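Local coordinates for group 1 truncated hemoglobin (Tetrahymena pyriformis, PDB 3AQ9), which binds one heme per subunit and probably serves in oxygen binding and transport, with a role in nitric oxide detoxification, at residues 25-30 with 94-99. The protein carries 1 engineered substitution. Numbering follows the deposited sequence.
Sequences YKKVLA and LKELGV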
ATOM      1  N   TYR A  25      -3.808  -5.749  -4.278  1.00 27.33           N
ATOM      2  CA  TYR A  25      -5.164  -5.355  -4.815  1.00 27.27           C
ATOM      3  C   TYR A  25      -6.095  -6.546  -5.002  1.00 30.20           C
ATOM      4  O   TYR A  25      -7.315  -6.328  -4.930  1.00 30.32           O
ATOM      5  CB  TYR A  25      -5.031  -4.529  -6.119  1.00 28.56           C
ATOM      6  CG  TYR A  25      -4.843  -3.098  -5.672  1.00 30.72           C
ATOM      7  CD1 TYR A  25      -3.643  -2.419  -5.872  1.00 32.71           C
ATOM      8  CD2 TYR A  25      -5.901  -2.478  -4.962  1.00 34.25           C
ATOM      9  CE1 TYR A  25      -3.474  -1.122  -5.312  1.00 34.85           C
ATOM     10  CE2 TYR A  25      -5.754  -1.248  -4.493  1.00 35.55           C
ATOM     11  CZ  TYR A  25      -4.578  -0.589  -4.666  1.00 34.51           C
ATOM     12  OH  TYR A  25      -4.685   0.660  -4.074  1.00 39.38           O
ATOM     13  N   LYS A  26      -5.622  -7.757  -5.351  1.00 28.26           N
ATOM     14  CA  LYS A  26      -6.561  -8.872  -5.403  1.00 30.01           C
ATOM     15  C   LYS A  26      -7.239  -9.020  -4.030  1.00 31.29           C
ATOM     16  O   LYS A  26      -8.449  -9.324  -3.960  1.00 34.04           O
ATOM     17  CB  LYS A  26      -5.802 -10.190  -5.769  1.00 29.03           C
ATOM     18  CG  LYS A  26      -6.612 -11.443  -5.773  1.00 33.52           C
ATOM     19  CD  LYS A  26      -5.659 -12.598  -6.001  1.00 33.13           C
ATOM     20  CE  LYS A  26      -6.182 -13.997  -6.281  1.00 41.81           C
ATOM     21  NZ  LYS A  26      -7.172 -14.287  -5.283  1.00 48.48           N
ATOM     22  N   LYS A  27      -6.495  -8.819  -2.944  1.00 28.29           N
ATOM     23  CA  LYS A  27      -7.136  -9.005  -1.628  1.00 28.00           C
ATOM     24  C   LYS A  27      -8.012  -7.803  -1.347  1.00 28.01           C
ATOM     25  O   LYS A  27      -9.130  -7.966  -0.859  1.00 28.85           O
ATOM     26  CB  LYS A  27      -6.035  -9.058  -0.540  1.00 28.22           C
ATOM     27  CG  LYS A  27      -5.289 -10.440  -0.720  1.00 28.79           C
ATOM     28  CD  LYS A  27      -4.234 -10.477   0.475  1.00 29.96           C
ATOM     29  CE  LYS A  27      -3.316 -11.753   0.297  1.00 33.38           C
ATOM     30  NZ  LYS A  27      -4.057 -13.007   0.457  1.00 41.91           N
ATOM     31  N   VAL A  28      -7.500  -6.596  -1.621  1.00 26.78           N
ATOM     32  CA  VAL A  28      -8.336  -5.376  -1.309  1.00 27.04           C
ATOM     33  C   VAL A  28      -9.657  -5.411  -2.095  1.00 28.79           C
ATOM     34  O   VAL A  28     -10.720  -5.078  -1.529  1.00 29.47           O
ATOM     35  CB  VAL A  28      -7.508  -4.111  -1.681  1.00 28.53           C
ATOM     36  CG1 VAL A  28      -8.374  -2.843  -1.805  1.00 28.83           C
ATOM     37  CG2 VAL A  28      -6.374  -3.869  -0.644  1.00 25.56           C
ATOM     38  N   LEU A  29      -9.613  -5.840  -3.364  1.00 28.48           N
ATOM     39  CA  LEU A  29     -10.821  -5.827  -4.176  1.00 29.72           C
ATOM     40  C   LEU A  29     -11.781  -6.945  -3.822  1.00 31.17           C
ATOM     41  O   LEU A  29     -12.879  -7.020  -4.398  1.00 33.58           O
ATOM     42  CB  LEU A  29     -10.431  -5.946  -5.699  1.00 30.75           C
ATOM     43  CG  LEU A  29      -9.650  -4.686  -6.166  1.00 33.57           C
ATOM     44  CD1 LEU A  29      -9.057  -4.839  -7.675  1.00 29.33           C
ATOM     45  CD2 LEU A  29     -10.499  -3.332  -6.123  1.00 33.92           C
ATOM     46  N   ALA A  30     -11.401  -7.804  -2.869  1.00 31.52           N
ATOM     47  CA  ALA A  30     -12.289  -8.855  -2.340  1.00 33.33           C
ATOM     48  C   ALA A  30     -12.706  -8.540  -0.887  1.00 33.38           C
ATOM     49  O   ALA A  30     -13.418  -9.332  -0.228  1.00 34.94           O
ATOM     50  CB  ALA A  30     -11.634 -10.225  -2.415  1.00 35.46           C
ATOM     51  N   LEU A  94       2.347  -9.641   1.931  1.00 30.17           N
ATOM     52  CA  LEU A  94       3.785  -9.885   2.150  1.00 30.91           C
ATOM     53  C   LEU A  94       4.023 -11.252   2.802  1.00 33.71           C
ATOM     54  O   LEU A  94       5.001 -11.919   2.467  1.00 34.32           O
ATOM     55  CB  LEU A  94       4.335  -8.726   3.033  1.00 28.01           C
ATOM     56  CG  LEU A  94       4.315  -7.312   2.382  1.00 31.04           C
ATOM     57  CD1 LEU A  94       4.944  -6.299   3.260  1.00 30.84           C
ATOM     58  CD2 LEU A  94       5.057  -7.245   1.018  1.00 30.42           C
ATOM     59  N   LYS A  95       3.113 -11.680   3.721  1.00 32.92           N
ATOM     60  CA  LYS A  95       3.287 -13.000   4.391  1.00 36.48           C
ATOM     61  C   LYS A  95       3.220 -14.048   3.290  1.00 38.62           C
ATOM     62  O   LYS A  95       4.012 -15.048   3.249  1.00 39.84           O
ATOM     63  CB  LYS A  95       2.068 -13.260   5.347  1.00 38.03           C
ATOM     64  CG  LYS A  95       2.264 -14.494   6.299  1.00 46.78           C
ATOM     65  CD  LYS A  95       3.576 -14.113   7.176  1.00 60.18           C
ATOM     66  CE  LYS A  95       4.382 -15.245   7.927  1.00 68.17           C
ATOM     67  NZ  LYS A  95       3.419 -15.853   8.921  1.00 73.15           N
ATOM     68  N   GLU A  96       2.201 -13.900   2.445  1.00 37.03           N
ATOM     69  CA  GLU A  96       1.913 -14.958   1.381  1.00 39.45           C
ATOM     70  C   GLU A  96       3.076 -15.022   0.424  1.00 38.70           C
ATOM     71  O   GLU A  96       3.400 -16.113  -0.162  1.00 42.09           O
ATOM     72  CB  GLU A  96       0.542 -14.682   0.734  1.00 37.35           C
ATOM     73  CG  GLU A  96       0.060 -15.677  -0.391  1.00 50.76           C
ATOM     74  CD  GLU A  96      -1.394 -15.339  -0.847  1.00 54.97           C
ATOM     75  OE1 GLU A  96      -1.920 -14.473  -0.202  1.00 45.19           O
ATOM     76  OE2 GLU A  96      -1.970 -15.992  -1.783  1.00 57.47           O
ATOM     77  N   LEU A  97       3.767 -13.916   0.215  1.00 35.96           N
ATOM     78  CA  LEU A  97       4.981 -13.839  -0.578  1.00 37.89           C
ATOM     79  C   LEU A  97       6.240 -14.369   0.143  1.00 41.27           C
ATOM     80  O   LEU A  97       7.293 -14.460  -0.465  1.00 43.55           O
ATOM     81  CB  LEU A  97       5.280 -12.440  -1.135  1.00 35.80           C
ATOM     82  CG  LEU A  97       4.111 -12.038  -2.058  1.00 37.15           C
ATOM     83  CD1 LEU A  97       4.397 -10.563  -2.456  1.00 40.50           C
ATOM     84  CD2 LEU A  97       4.124 -12.979  -3.338  1.00 40.87           C
ATOM     85  N   GLY A  98       6.125 -14.732   1.426  1.00 41.12           N
ATOM     86  CA  GLY A  98       7.276 -15.354   2.122  1.00 42.13           C
ATOM     87  C   GLY A  98       8.117 -14.378   2.903  1.00 42.39           C
ATOM     88  O   GLY A  98       9.190 -14.736   3.357  1.00 42.39           O
ATOM     89  N   VAL A  99       7.646 -13.130   3.061  1.00 38.44           N
ATOM     90  CA  VAL A  99       8.411 -12.117   3.868  1.00 37.78           C
ATOM     91  C   VAL A  99       8.268 -12.463   5.378  1.00 39.23           C
ATOM     92  O   VAL A  99       7.207 -12.924   5.839  1.00 37.78           O
ATOM     93  CB  VAL A  99       7.830 -10.692   3.618  1.00 35.91           C
ATOM     94  CG1 VAL A  99       8.674  -9.652   4.435  1.00 34.91           C
ATOM     95  CG2 VAL A  99       7.949 -10.368   2.137  1.00 36.23           C
TER
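Lys27 and Glu96 form a salt bridge between two helices, and the ammonium nitrogen Lys27 NZ donates a hydrogen bond of 2.7 Å to Glu96 OE1. The nitrogen arrives almost in line with the CD-OE1 bond of the carboxylate. The contact is one-sided: Lys27 NZ lies 4.3 Å from Glu96 OE2, too far for a second bond, while the neighbouring methylene, Lys27 CE, sits beside Glu96 OE1 at 3.1 Å. Two long side chains span the gap, since the nearest CA atoms, those of Lys27 and Glu96, are 11.2 Å apart. Glu96 reaches out with CG anti to its backbone N (chi1 -180°) and an extended chain beyond. Beyond CG the Lys27 chain runs straight until chi4 (-66°), which bends NZ onto OE1. The bridge ties helix 13-28 to helix 80-96 of the 2/2 globin fold at the protein surface, burying just 68 Å² between the two segments, with the side chain of Lys27 about 13 Å from the heme. With an alanine in place of Lys27, the Glu96 carboxylate is likely to lose this charged partner and be held less firmly in its rotation. Around the bridge, the Lys27 side chain also touches Asn89 and Thr93 of helix 80-96, while Glu96 touches Leu23 of helix 13-28. Beyond Glu96 a Schellman motif follows the helix: Gly98 takes a positive phi (95°), Gly98 N bonds to Lys95 O, and Val99 N reaches back to Leu94 O at 3.0 Å.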